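Local coordinates for precorrin-6A reductase (Rhodobacter capsulatus, PDB 4X7G), which catalyses an NADPH-dependent reduction of precorrin-6A, a step of vitamin B12 (cobalamin) biosynthesis, at residues Ser14-Thr19 / Glu235-Trp240; Thr19-Gly24 / Gln41-Arg46; Tyr59-Gly64 / Ala88-Ala93; Pro114-Ala119 / Leu139-Ala144. All coordinates share one frame; numbering follows the deposited sequence.

Contact 1: residues Ser14-Thr19 / Glu235-Trp240. With 3Y8 (3-[(1R,2S,3S,7S,11S,16S,17R,18R,19R)-2,7,12,18-tetrakis(2-hydroxy-2-oxoethyl)-3,13-bis(3-hydroxy-3-oxopropyl)-1,2,5,7,11,17-hexamethyl-17-(3-oxidanyl-3-oxidanylidene-prop-1-enyl)-3,6,8,10,15,16,18,19,21,24-decahydrocorrin-8-yl]propanoic acid), chain C.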
# COMPACT_ATOMS: atom_id res chain seq x y z
N SER A 14 -6.86 3.64 6.81
CA SER A 14 -8.29 3.56 7.17
C SER A 14 -8.50 3.40 8.61
O SER A 14 -9.42 4.07 9.19
CB SER A 14 -8.91 2.38 6.38
OG SER A 14 -8.87 2.63 5.00
N ARG A 15 -7.72 2.62 9.30
CA ARG A 15 -7.85 2.45 10.73
C ARG A 15 -7.52 3.75 11.42
O ARG A 15 -8.20 4.12 12.42
CB ARG A 15 -6.96 1.35 11.19
CG ARG A 15 -7.42 -0.02 10.71
CD ARG A 15 -6.52 -1.12 11.33
NE ARG A 15 -6.98 -2.45 10.90
CZ ARG A 15 -6.31 -3.62 11.04
NH1 ARG A 15 -5.09 -3.70 11.61
NH2 ARG A 15 -6.93 -4.72 10.60
N LEU A 16 -6.50 4.46 10.93
CA LEU A 16 -6.15 5.74 11.54
C LEU A 16 -7.28 6.76 11.34
O LEU A 16 -7.62 7.52 12.26
CB LEU A 16 -4.88 6.26 10.93
CG LEU A 16 -4.44 7.65 11.44
CD1 LEU A 16 -4.27 7.72 12.95
CD2 LEU A 16 -3.18 8.06 10.70
N ALA A 17 -7.85 6.79 10.15
CA ALA A 17 -8.97 7.75 9.87
C ALA A 17 -10.11 7.49 10.82
O ALA A 17 -10.69 8.46 11.36
CB ALA A 17 -9.42 7.58 8.46
N LYS A 18 -10.46 6.26 11.09
CA LYS A 18 -11.52 5.93 12.03
C LYS A 18 -11.17 6.41 13.40
O LYS A 18 -12.05 7.00 14.09
CB LYS A 18 -11.77 4.47 11.98
CG LYS A 18 -12.84 4.14 12.99
CD LYS A 18 -13.20 2.70 13.21
CE LYS A 18 -14.12 2.53 14.44
NZ LYS A 18 -15.21 3.59 14.53
N THR A 19 -9.96 6.19 13.86
CA THR A 19 -9.51 6.62 15.15
C THR A 19 -9.58 8.15 15.29
O THR A 19 -9.96 8.72 16.32
CB THR A 19 -8.05 6.12 15.36
OG1 THR A 19 -8.12 4.67 15.40
CG2 THR A 19 -7.44 6.63 16.62
N GLU A 235 -1.04 2.85 17.88
CA GLU A 235 -0.71 3.44 19.12
C GLU A 235 0.53 4.36 19.02
O GLU A 235 0.55 5.43 19.67
CB GLU A 235 -0.38 2.29 20.12
CG GLU A 235 -0.08 2.79 21.51
CD GLU A 235 0.45 1.69 22.47
OE1 GLU A 235 1.29 0.84 22.04
OE2 GLU A 235 0.06 1.72 23.68
N GLY A 236 1.48 3.93 18.23
CA GLY A 236 2.62 4.79 17.95
C GLY A 236 2.24 6.12 17.30
O GLY A 236 2.78 7.13 17.65
N VAL A 237 1.31 6.11 16.37
CA VAL A 237 0.89 7.33 15.71
C VAL A 237 0.23 8.21 16.73
O VAL A 237 0.47 9.42 16.79
CB VAL A 237 -0.06 7.04 14.51
CG1 VAL A 237 -0.67 8.32 14.04
CG2 VAL A 237 0.60 6.26 13.46
N MSE A 238 -0.63 7.66 17.59
CA MSE A 238 -1.35 8.49 18.48
C MSE A 238 -0.39 9.12 19.53
O MSE A 238 -0.54 10.26 19.88
CB MSE A 238 -2.42 7.70 19.20
CG MSE A 238 -3.48 7.20 18.14
SE MSE A 238 -4.14 8.39 16.67
CE MSE A 238 -4.87 9.72 17.86
N GLY A 239 0.61 8.35 19.98
CA GLY A 239 1.65 8.93 20.90
C GLY A 239 2.45 10.00 20.22
O GLY A 239 2.75 11.03 20.83
N TRP A 240 2.85 9.78 18.96
CA TRP A 240 3.59 10.79 18.21
C TRP A 240 2.78 12.03 18.07
O TRP A 240 3.30 13.16 18.26
CB TRP A 240 4.01 10.17 16.87
CG TRP A 240 4.81 11.07 15.98
CD1 TRP A 240 6.19 11.02 15.83
CD2 TRP A 240 4.36 12.08 15.13
NE1 TRP A 240 6.59 11.95 14.94
CE2 TRP A 240 5.50 12.65 14.50
CE3 TRP A 240 3.09 12.55 14.76
CZ2 TRP A 240 5.39 13.67 13.62
CZ3 TRP A 240 3.00 13.55 13.85
CH2 TRP A 240 4.12 14.12 13.27
C48 3Y8 C . -6.61 3.84 -4.32
C47 3Y8 C . -8.74 2.60 -2.28
C43 3Y8 C . -8.94 -0.20 3.24
C42 3Y8 C . -8.42 -0.91 1.92
C41 3Y8 C . -6.95 -0.54 1.88
C38 3Y8 C . -3.26 -1.85 1.73
C37 3Y8 C . -4.45 -2.71 1.88
C36 3Y8 C . -6.62 -3.67 1.06
C35 3Y8 C . -4.04 -4.79 -0.32
C32 3Y8 C . -3.17 -8.50 -3.31
C31 3Y8 C . -2.34 -7.15 -3.18
C2 3Y8 C . -1.77 -3.82 -3.93
C1 3Y8 C . -2.83 -2.71 -4.27
C4 3Y8 C . -3.46 -3.62 -2.25
C5 3Y8 C . -4.15 -3.68 -1.10
C7 3Y8 C . -5.55 -2.57 0.76
C8 3Y8 C . -6.23 -1.24 0.74
C6 3Y8 C . -5.01 -2.65 -0.55
C3 3Y8 C . -2.51 -4.65 -2.87
C11 3Y8 C . -7.13 0.55 -2.50
C12 3Y8 C . -7.52 1.89 -2.88
C13 3Y8 C . -6.69 2.42 -3.77
C14 3Y8 C . -5.71 1.40 -4.10
C15 3Y8 C . -4.69 1.57 -5.01
C16 3Y8 C . -3.74 0.48 -5.25
C17 3Y8 C . -2.79 0.41 -6.42
C18 3Y8 C . -2.10 -0.97 -6.18
C19 3Y8 C . -2.33 -1.31 -4.65
C20 3Y8 C . -3.86 -3.22 -5.29
C21 3Y8 C . -10.07 2.21 -3.05
C24 3Y8 C . -8.25 -0.47 -2.69
C25 3Y8 C . -1.38 -4.68 -5.15
C26 3Y8 C . -0.55 -3.20 -3.24
O59 3Y8 C . -6.07 -2.12 -9.28
C57 3Y8 C . -5.64 -0.93 -8.94
O58 3Y8 C . -5.87 0.16 -9.52
C56 3Y8 C . -4.63 -0.94 -7.82
C55 3Y8 C . -3.67 0.29 -7.76
C54 3Y8 C . -1.83 1.57 -6.45
C60 3Y8 C . -0.61 -1.07 -6.48
C61 3Y8 C . -0.20 -1.00 -7.87
O62 3Y8 C . 1.06 -0.80 -8.07
O63 3Y8 C . -1.02 -1.16 -8.82
N24 3Y8 C . -3.42 -0.39 -4.27
N23 3Y8 C . -6.00 0.30 -3.35
C49 3Y8 C . -5.59 4.65 -3.51
C50 3Y8 C . -5.45 6.10 -3.87
O51 3Y8 C . -6.08 6.58 -4.83
O52 3Y8 C . -4.73 6.77 -3.03
O23 3Y8 C . -11.04 1.92 -2.32
O22 3Y8 C . -10.04 2.23 -4.26
C10 3Y8 C . -6.61 0.59 -1.02
C9 3Y8 C . -6.15 -0.73 -0.51
N22 3Y8 C . -5.44 -1.63 -1.32
O44 3Y8 C . -8.74 -0.83 4.29
O45 3Y8 C . -9.62 0.73 3.09
O39 3Y8 C . -2.75 -1.46 2.83
O40 3Y8 C . -2.76 -1.69 0.61
N21 3Y8 C . -3.60 -2.61 -3.04
C27 3Y8 C . 0.46 -4.26 -2.72
O28 3Y8 C . 1.31 -4.64 -3.54
O29 3Y8 C . 0.39 -4.67 -1.57
C30 3Y8 C . -3.26 -5.97 -3.20
O34 3Y8 C . -3.80 -8.61 -4.43
O33 3Y8 C . -2.89 -9.24 -2.37
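Leu-16 reaches from helix 11-22 to Val-237 and the selenomethionine Met-238 of helix 234-243. The apolar contacts rest on its CD1, 3.8 Å from Val-237 CG1 and equally far from Met-238 SE. With CG anti to the backbone N (chi1 177°), the leucine tip leans over to the second helix although its CB does not point there. One turn later Thr-19 CG2 meets Met-238 SE tip to tip at 3.7 Å. Met-238 and Thr-19 each have two conformers, so both selenium distances describe one state. The short helical segments cross at -49° with axes 11.2 Å apart, a wide separation spanned by the ends of side chains. Ile-69 of strand 67-70 touches both Leu-16 and Val-237, placing the two helices against one side of the first Rossmann-type sheet.

On the side of helix 11-22, polar bonds run within the helix and to the ligand. Arg-15 O accepts from Thr-19 N at 3.1 Å and, in the conformer described, from Thr-19 OG1 at 3.0 Å. These donors come from opposite faces of the carbonyl plane, and the hydroxyl is tilted 32° from it. The hydroxyl is thus turned back onto its own helix while the methyl is left for the selenium. At the other end of the segment Ser-14 OG donates to the carboxylate oxygen O45 of the bound corrinoid 3Y8 at 2.8 Å.

Helix 11-22 therefore separates its chemistry: a hydroxyl serves the tetrapyrrole, while a leucine branch and a threonine methyl face the C-terminal helix.

Contact 2: residues Thr19-Gly24 / Gln41-Arg46; sequences TLADQG and QPLPTR
Ala-21 takes part in each close touch of this contact, its CB turned toward Pro-42 and Leu-43 of the connection between strands 27-31 and 45-47. Among the apolar contacts, Ala-21 CB lies 4.0 Å from Pro-42 CB and 4.1 Å from Leu-43 CD2. Leu-43 has CG beside its backbone N (chi1 -64°); with chi2 at 170° the extended branch is CD1, and the other branch, CD2, meets the alanine. The leucine also rests on Ala-17 and Ala-27. A methyl-to-carbonyl contact is closer still: Pro-42 O is 3.6 Å from Ala-21 CB.

Hydrogen bonds shape each segment separately. Helix 11-22 closes in a Schellman motif at Gly-24, whose positive phi (77°) suits glycine and whose N donates to Ala-21 O at 3.0 Å. In the other segment Thr-45 OG1 donates to Leu-43 O at 2.8 Å, a bond that spans Pro-44 at the entry to edge strand 45-47. That strand carries Arg-46, which touches the bound NADP.

Apart from the approach of Pro-42 O, the joint is apolar, one alanine methyl against a proline and a leucine; the backbone bonds run within each segment or to other parts of the fold, such as strand 27-31.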
# COMPACT_ATOMS: atom_id res chain seq x y z
N THR A 19 -9.96 6.19 13.86
CA THR A 19 -9.51 6.62 15.15
C THR A 19 -9.58 8.15 15.29
O THR A 19 -9.96 8.72 16.32
CB THR A 19 -8.05 6.12 15.36
OG1 THR A 19 -8.12 4.67 15.40
CG2 THR A 19 -7.44 6.63 16.62
N LEU A 20 -9.06 8.84 14.31
CA LEU A 20 -9.03 10.32 14.28
C LEU A 20 -10.44 10.88 14.33
O LEU A 20 -10.73 11.84 15.05
CB LEU A 20 -8.24 10.86 13.13
CG LEU A 20 -6.79 10.53 13.12
CD1 LEU A 20 -6.16 11.04 11.84
CD2 LEU A 20 -6.08 11.04 14.34
N ALA A 21 -11.35 10.32 13.55
CA ALA A 21 -12.72 10.76 13.62
C ALA A 21 -13.25 10.45 14.96
O ALA A 21 -13.93 11.34 15.62
CB ALA A 21 -13.57 10.08 12.55
N ASP A 22 -13.09 9.28 15.50
CA ASP A 22 -13.68 8.95 16.77
C ASP A 22 -13.16 9.81 17.86
O ASP A 22 -13.90 10.19 18.80
CB ASP A 22 -13.46 7.52 17.15
CG ASP A 22 -14.33 6.56 16.34
OD1 ASP A 22 -15.17 7.03 15.56
OD2 ASP A 22 -13.91 5.40 16.47
N GLN A 23 -11.92 10.22 17.80
CA GLN A 23 -11.36 11.06 18.85
C GLN A 23 -11.55 12.53 18.60
O GLN A 23 -11.11 13.36 19.43
CB GLN A 23 -9.87 10.74 19.05
CG GLN A 23 -9.64 9.31 19.57
CD GLN A 23 -8.19 9.02 19.88
OE1 GLN A 23 -7.39 9.92 20.13
NE2 GLN A 23 -7.87 7.75 19.96
N GLY A 24 -12.22 12.90 17.55
CA GLY A 24 -12.55 14.28 17.33
C GLY A 24 -11.46 15.17 16.83
O GLY A 24 -11.50 16.40 17.05
N GLN A 41 -14.23 7.37 3.54
CA GLN A 41 -13.54 7.47 4.82
C GLN A 41 -14.30 8.41 5.70
O GLN A 41 -14.98 9.33 5.20
CB GLN A 41 -12.14 8.08 4.54
CG GLN A 41 -11.19 7.11 3.73
CD GLN A 41 -10.78 5.93 4.51
OE1 GLN A 41 -10.89 5.87 5.74
NE2 GLN A 41 -10.27 4.93 3.78
N PRO A 42 -14.12 8.30 7.00
CA PRO A 42 -14.91 9.12 7.98
C PRO A 42 -14.37 10.49 8.23
O PRO A 42 -14.55 11.07 9.28
CB PRO A 42 -14.89 8.26 9.24
CG PRO A 42 -13.53 7.59 9.12
CD PRO A 42 -13.44 7.18 7.69
N LEU A 43 -13.56 11.04 7.30
CA LEU A 43 -12.99 12.38 7.31
C LEU A 43 -13.27 13.01 5.96
O LEU A 43 -13.34 12.29 4.97
CB LEU A 43 -11.55 12.29 7.55
CG LEU A 43 -11.07 11.75 8.89
CD1 LEU A 43 -9.56 11.52 8.83
CD2 LEU A 43 -11.49 12.62 10.02
N PRO A 44 -13.32 14.33 5.90
CA PRO A 44 -13.31 15.02 4.61
C PRO A 44 -12.15 14.50 3.76
O PRO A 44 -11.02 14.44 4.28
CB PRO A 44 -13.23 16.48 4.92
CG PRO A 44 -13.26 16.58 6.38
CD PRO A 44 -13.24 15.24 7.03
N THR A 45 -12.43 14.17 2.51
CA THR A 45 -11.46 13.43 1.68
C THR A 45 -11.10 14.21 0.43
O THR A 45 -12.00 14.50 -0.37
CB THR A 45 -11.98 12.08 1.35
OG1 THR A 45 -12.11 11.31 2.60
CG2 THR A 45 -11.10 11.29 0.42
N ARG A 46 -9.85 14.48 0.20
CA ARG A 46 -9.34 15.05 -1.05
C ARG A 46 -8.88 13.92 -1.93
O ARG A 46 -8.46 12.85 -1.44
CB ARG A 46 -8.30 16.04 -0.82
CG ARG A 46 -7.03 15.54 -0.30
CD ARG A 46 -5.86 16.52 -0.29
NE ARG A 46 -5.62 17.10 -1.60
CZ ARG A 46 -5.18 16.39 -2.64
NH1 ARG A 46 -4.87 15.12 -2.58
NH2 ARG A 46 -5.00 17.08 -3.78

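Contact 3: residues Tyr59-Gly64 / Ala88-Ala93; sequences YLTREG and AQTGVA
Leu-60 and Thr-90 meet near the C-terminal ends of helix 52-63 and helix 77-90, their side chains crossing at about a right angle. This is the closer, inner part of the contact: Leu-60 CD1 comes to 3.8 Å from Thr-90 OG1. Leu-60 is buried, and both it and Val-92 pack on Val-68 of strand 67-70, so the inner side is roofed onto the Rossmann-type sheet. The hydroxyl that Leu-60 touches is already engaged, since Thr-90 OG1 is hydrogen-bonded to Ala-86 O one turn back. Thr-90 allows this with OG1 set between its backbone N and carbonyl carbon (chi1 58°), which leaves CG2 on the outer side.

There the packing is looser. Thr-61 OG1 approaches Thr-90 CG2 only to 4.2 Å, on the exposed side of Thr-61, and this hydroxyl too is spent on its own helix, bonding to Val-57 O. Both helices stop just beyond, at glycines with positive phi: Gly-64 (68°) completes a Schellman motif, with its N donating to Thr-61 O at 3.3 Å, and Gly-91 (73°) follows Thr-90.

Each touch thus sets a hydroxyl oxygen against a carbon. Because both hydroxyls are already bonded to carbonyls of their own helices, van der Waals contact is what joins the two segments, closer beside the sheet and longer toward solvent.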
# COMPACT_ATOMS: atom_id res chain seq x y z
N TYR A 59 -0.21 23.28 -0.75
CA TYR A 59 -1.39 22.75 -0.05
C TYR A 59 -1.24 22.85 1.47
O TYR A 59 -2.17 23.28 2.17
CB TYR A 59 -1.59 21.27 -0.47
CG TYR A 59 -2.70 20.65 0.27
CD1 TYR A 59 -3.97 20.79 -0.16
CD2 TYR A 59 -2.43 19.95 1.44
CE1 TYR A 59 -5.04 20.17 0.54
CE2 TYR A 59 -3.47 19.40 2.17
CZ TYR A 59 -4.67 19.48 1.74
OH TYR A 59 -5.65 18.91 2.49
N LEU A 60 -0.09 22.40 1.97
CA LEU A 60 0.08 22.43 3.41
C LEU A 60 -0.10 23.85 3.97
O LEU A 60 -0.63 24.08 5.04
CB LEU A 60 1.48 21.91 3.80
CG LEU A 60 1.76 20.44 3.45
CD1 LEU A 60 3.22 20.08 3.70
CD2 LEU A 60 0.86 19.51 4.31
N THR A 61 0.39 24.80 3.16
CA THR A 61 0.37 26.22 3.61
C THR A 61 -1.07 26.74 3.54
O THR A 61 -1.57 27.31 4.52
CB THR A 61 1.34 27.06 2.71
OG1 THR A 61 2.63 26.50 2.78
CG2 THR A 61 1.36 28.53 3.15
N ARG A 62 -1.72 26.57 2.43
CA ARG A 62 -3.07 27.14 2.27
C ARG A 62 -4.07 26.48 3.15
O ARG A 62 -5.04 27.10 3.61
CB ARG A 62 -3.53 27.19 0.84
CG ARG A 62 -3.67 25.92 0.13
CD ARG A 62 -4.32 26.25 -1.20
NE ARG A 62 -3.44 27.00 -2.10
CZ ARG A 62 -3.37 28.33 -2.25
NH1 ARG A 62 -4.12 29.16 -1.52
NH2 ARG A 62 -2.51 28.85 -3.14
N GLU A 63 -3.90 25.17 3.42
CA GLU A 63 -4.86 24.38 4.19
C GLU A 63 -4.56 24.60 5.64
O GLU A 63 -5.41 24.18 6.49
CB GLU A 63 -4.86 22.89 3.68
CG GLU A 63 -5.93 21.94 4.24
CD GLU A 63 -7.33 22.31 3.79
OE1 GLU A 63 -7.61 22.76 2.61
OE2 GLU A 63 -8.19 21.97 4.62
N GLY A 64 -3.41 25.10 6.07
CA GLY A 64 -3.04 25.23 7.41
C GLY A 64 -2.80 23.93 8.15
O GLY A 64 -3.13 23.78 9.32
N ALA A 88 9.66 19.12 5.31
CA ALA A 88 10.91 19.80 5.74
C ALA A 88 10.90 21.26 5.32
O ALA A 88 11.31 22.13 6.19
CB ALA A 88 12.11 19.12 5.16
N GLN A 89 10.45 21.54 4.11
CA GLN A 89 10.39 22.94 3.58
C GLN A 89 9.44 23.83 4.36
O GLN A 89 9.68 25.04 4.56
CB GLN A 89 9.97 22.99 2.10
CG GLN A 89 10.35 24.31 1.43
CD GLN A 89 9.87 24.43 0.01
OE1 GLN A 89 9.94 23.50 -0.77
NE2 GLN A 89 9.37 25.60 -0.33
N THR A 90 8.34 23.28 4.84
CA THR A 90 7.37 24.05 5.55
C THR A 90 7.49 24.00 7.05
O THR A 90 6.78 24.72 7.76
CB THR A 90 5.95 23.60 5.15
OG1 THR A 90 5.82 22.17 5.44
CG2 THR A 90 5.64 23.79 3.69
N GLY A 91 8.28 23.12 7.60
CA GLY A 91 8.37 22.90 9.01
C GLY A 91 7.17 22.17 9.66
O GLY A 91 6.99 22.18 10.89
N VAL A 92 6.38 21.46 8.84
CA VAL A 92 5.27 20.65 9.32
C VAL A 92 5.79 19.32 9.78
O VAL A 92 6.57 18.63 9.08
CB VAL A 92 4.25 20.55 8.18
CG1 VAL A 92 3.17 19.51 8.47
CG2 VAL A 92 3.61 21.91 7.86
N ALA A 93 5.34 18.89 10.94
CA ALA A 93 5.76 17.64 11.51
C ALA A 93 5.18 16.44 10.72
O ALA A 93 4.07 16.52 10.24
CB ALA A 93 5.24 17.51 12.91

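Contact 4: residues Pro114-Ala119 / Leu139-Ala144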
# COMPACT_ATOMS: atom_id res chain seq x y z
N PRO A 114 14.98 -7.69 -5.18
CA PRO A 114 15.03 -6.26 -4.81
C PRO A 114 13.97 -5.43 -5.43
O PRO A 114 13.73 -4.29 -4.88
CB PRO A 114 16.42 -5.83 -5.38
CG PRO A 114 16.68 -6.77 -6.53
CD PRO A 114 16.21 -8.10 -5.90
N ASP A 115 13.34 -5.82 -6.49
CA ASP A 115 12.42 -4.98 -7.23
C ASP A 115 11.61 -5.83 -8.15
O ASP A 115 11.80 -7.08 -8.20
CB ASP A 115 13.19 -3.85 -7.97
CG ASP A 115 14.20 -4.37 -8.88
OD1 ASP A 115 14.10 -5.42 -9.53
OD2 ASP A 115 15.26 -3.58 -8.91
N LEU A 116 10.65 -5.23 -8.83
CA LEU A 116 9.79 -5.94 -9.67
C LEU A 116 10.44 -6.67 -10.82
O LEU A 116 10.13 -7.80 -11.16
CB LEU A 116 8.73 -4.97 -10.16
CG LEU A 116 7.61 -4.65 -9.15
CD1 LEU A 116 6.97 -3.26 -9.34
CD2 LEU A 116 6.60 -5.75 -9.27
N ALA A 117 11.43 -5.99 -11.47
CA ALA A 117 12.13 -6.66 -12.59
C ALA A 117 12.87 -7.95 -12.15
O ALA A 117 12.91 -8.92 -12.83
CB ALA A 117 13.14 -5.71 -13.31
N ALA A 118 13.39 -7.92 -10.95
CA ALA A 118 14.04 -9.11 -10.42
C ALA A 118 13.04 -10.21 -10.09
O ALA A 118 13.31 -11.40 -10.19
CB ALA A 118 14.86 -8.80 -9.20
N ALA A 119 11.77 -9.85 -9.73
CA ALA A 119 10.78 -10.84 -9.54
C ALA A 119 10.41 -11.54 -10.85
O ALA A 119 10.20 -12.72 -10.92
CB ALA A 119 9.49 -10.20 -8.93
N LEU A 139 2.15 -4.44 -13.95
CA LEU A 139 1.91 -5.73 -14.69
C LEU A 139 2.61 -5.84 -15.91
O LEU A 139 3.04 -6.97 -16.34
CB LEU A 139 0.43 -5.86 -15.07
CG LEU A 139 -0.42 -6.00 -13.87
CD1 LEU A 139 -1.92 -6.06 -14.31
CD2 LEU A 139 -0.01 -7.15 -12.96
N ARG A 140 2.85 -4.74 -16.61
CA ARG A 140 3.54 -4.77 -17.83
C ARG A 140 4.96 -5.33 -17.73
O ARG A 140 5.52 -5.84 -18.66
CB ARG A 140 3.80 -3.33 -18.48
CG ARG A 140 2.83 -2.91 -19.58
CD ARG A 140 2.91 -1.40 -19.74
NE ARG A 140 4.08 -0.85 -20.45
CZ ARG A 140 4.16 -0.56 -21.74
NH1 ARG A 140 3.14 -0.86 -22.55
NH2 ARG A 140 5.26 0.07 -22.23
N ASP A 141 5.58 -5.21 -16.57
CA ASP A 141 6.93 -5.75 -16.40
C ASP A 141 7.00 -7.24 -16.75
O ASP A 141 7.95 -7.81 -17.24
CB ASP A 141 7.45 -5.54 -15.00
CG ASP A 141 7.44 -4.14 -14.51
OD1 ASP A 141 7.16 -3.22 -15.26
OD2 ASP A 141 7.71 -3.88 -13.34
N PHE A 142 5.88 -7.98 -16.44
CA PHE A 142 5.80 -9.41 -16.64
C PHE A 142 5.57 -9.87 -18.05
O PHE A 142 5.65 -11.01 -18.37
CB PHE A 142 4.78 -10.07 -15.65
CG PHE A 142 5.31 -9.99 -14.27
CD1 PHE A 142 5.23 -8.85 -13.55
CD2 PHE A 142 5.97 -11.07 -13.69
CE1 PHE A 142 5.79 -8.79 -12.28
CE2 PHE A 142 6.48 -10.98 -12.41
CZ PHE A 142 6.44 -9.86 -11.74
N SER A 143 5.40 -8.87 -18.93
CA SER A 143 5.44 -9.10 -20.35
C SER A 143 6.82 -9.52 -20.81
O SER A 143 6.95 -10.05 -21.91
CB SER A 143 5.03 -7.84 -21.14
OG SER A 143 6.00 -6.75 -20.98
N ALA A 144 7.80 -9.44 -19.96
CA ALA A 144 9.13 -10.02 -20.25
C ALA A 144 9.21 -11.49 -19.95
O ALA A 144 10.15 -12.19 -20.31
CB ALA A 144 10.13 -9.28 -19.43
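Phe-142 N, the amide of a residue whose ring meets Leu-116 and Ala-119, donates to Leu-139 O at 3.0 Å. The contact belongs to the second Rossmann-type domain, where helix 116-122 follows edge strand 109-113 and packs against the connection from strand 129-132 to strand 149-154. In that connection the same spacing of three residues between donor and acceptor recurs twice, from Ser-143 N to Arg-140 O at 3.0 Å and from Ala-144 N to Asp-141 O at 3.2 Å, and these bonds hold Asp-141 and Phe-142 on the side of the helix.

Helix 116-122 is fixed at its start by Asp-115, the N-cap residue, whose OD1 accepts from Ala-118 N at 3.0 Å with an N-H...O angle of 155°. From its first turn Leu-116 points toward the connection. Its side chain crosses that of Asp-141 at about a right angle, and Leu-116 CB lies 3.5 Å from Asp-141 OD2, which rests against the methylene without a hydrogen bond. Leu-116 also touches Ile-134 and, on strand 216-220, Ile-220.

Deeper in lies the Phe-142 ring. With CG anti to its carbonyl carbon (chi1 -68°), the ring comes to Leu-116 O and Ala-119 CB obliquely; it also touches Leu-132 and Val-120, while Ala-119 rests on Ile-218. The tip of the ring, Phe-142 CZ, stops 4.2 Å from Ala-119 CB.

Contacts 1, 2 and 3 lie in the first Rossmann-type domain, whereas contact 4 belongs to the second, its centre 34 to 37 Å from theirs. Contacts 1 and 2 share Thr-19 and helix 11-22, with centres 11 Å apart, and are joined by a probable hydrogen bond of 3.0 Å between Gln-41 NE2 and Ser-14 OG. Contact 3 touches both: Ala-93 CB lies 3.6 Å from Trp-240 CH2, and Tyr-59 OH 3.7 Å from Arg-46 CD. The ligands bind between the domains. Ser-14 of contact 1 is one of the residues hydrogen-bonded to the corrinoid and Arg-46 of contact 2 touches NADP, while Leu-116 of contact 4 has its side chain about 7 Å from the corrinoid and about 8 Å from NADP.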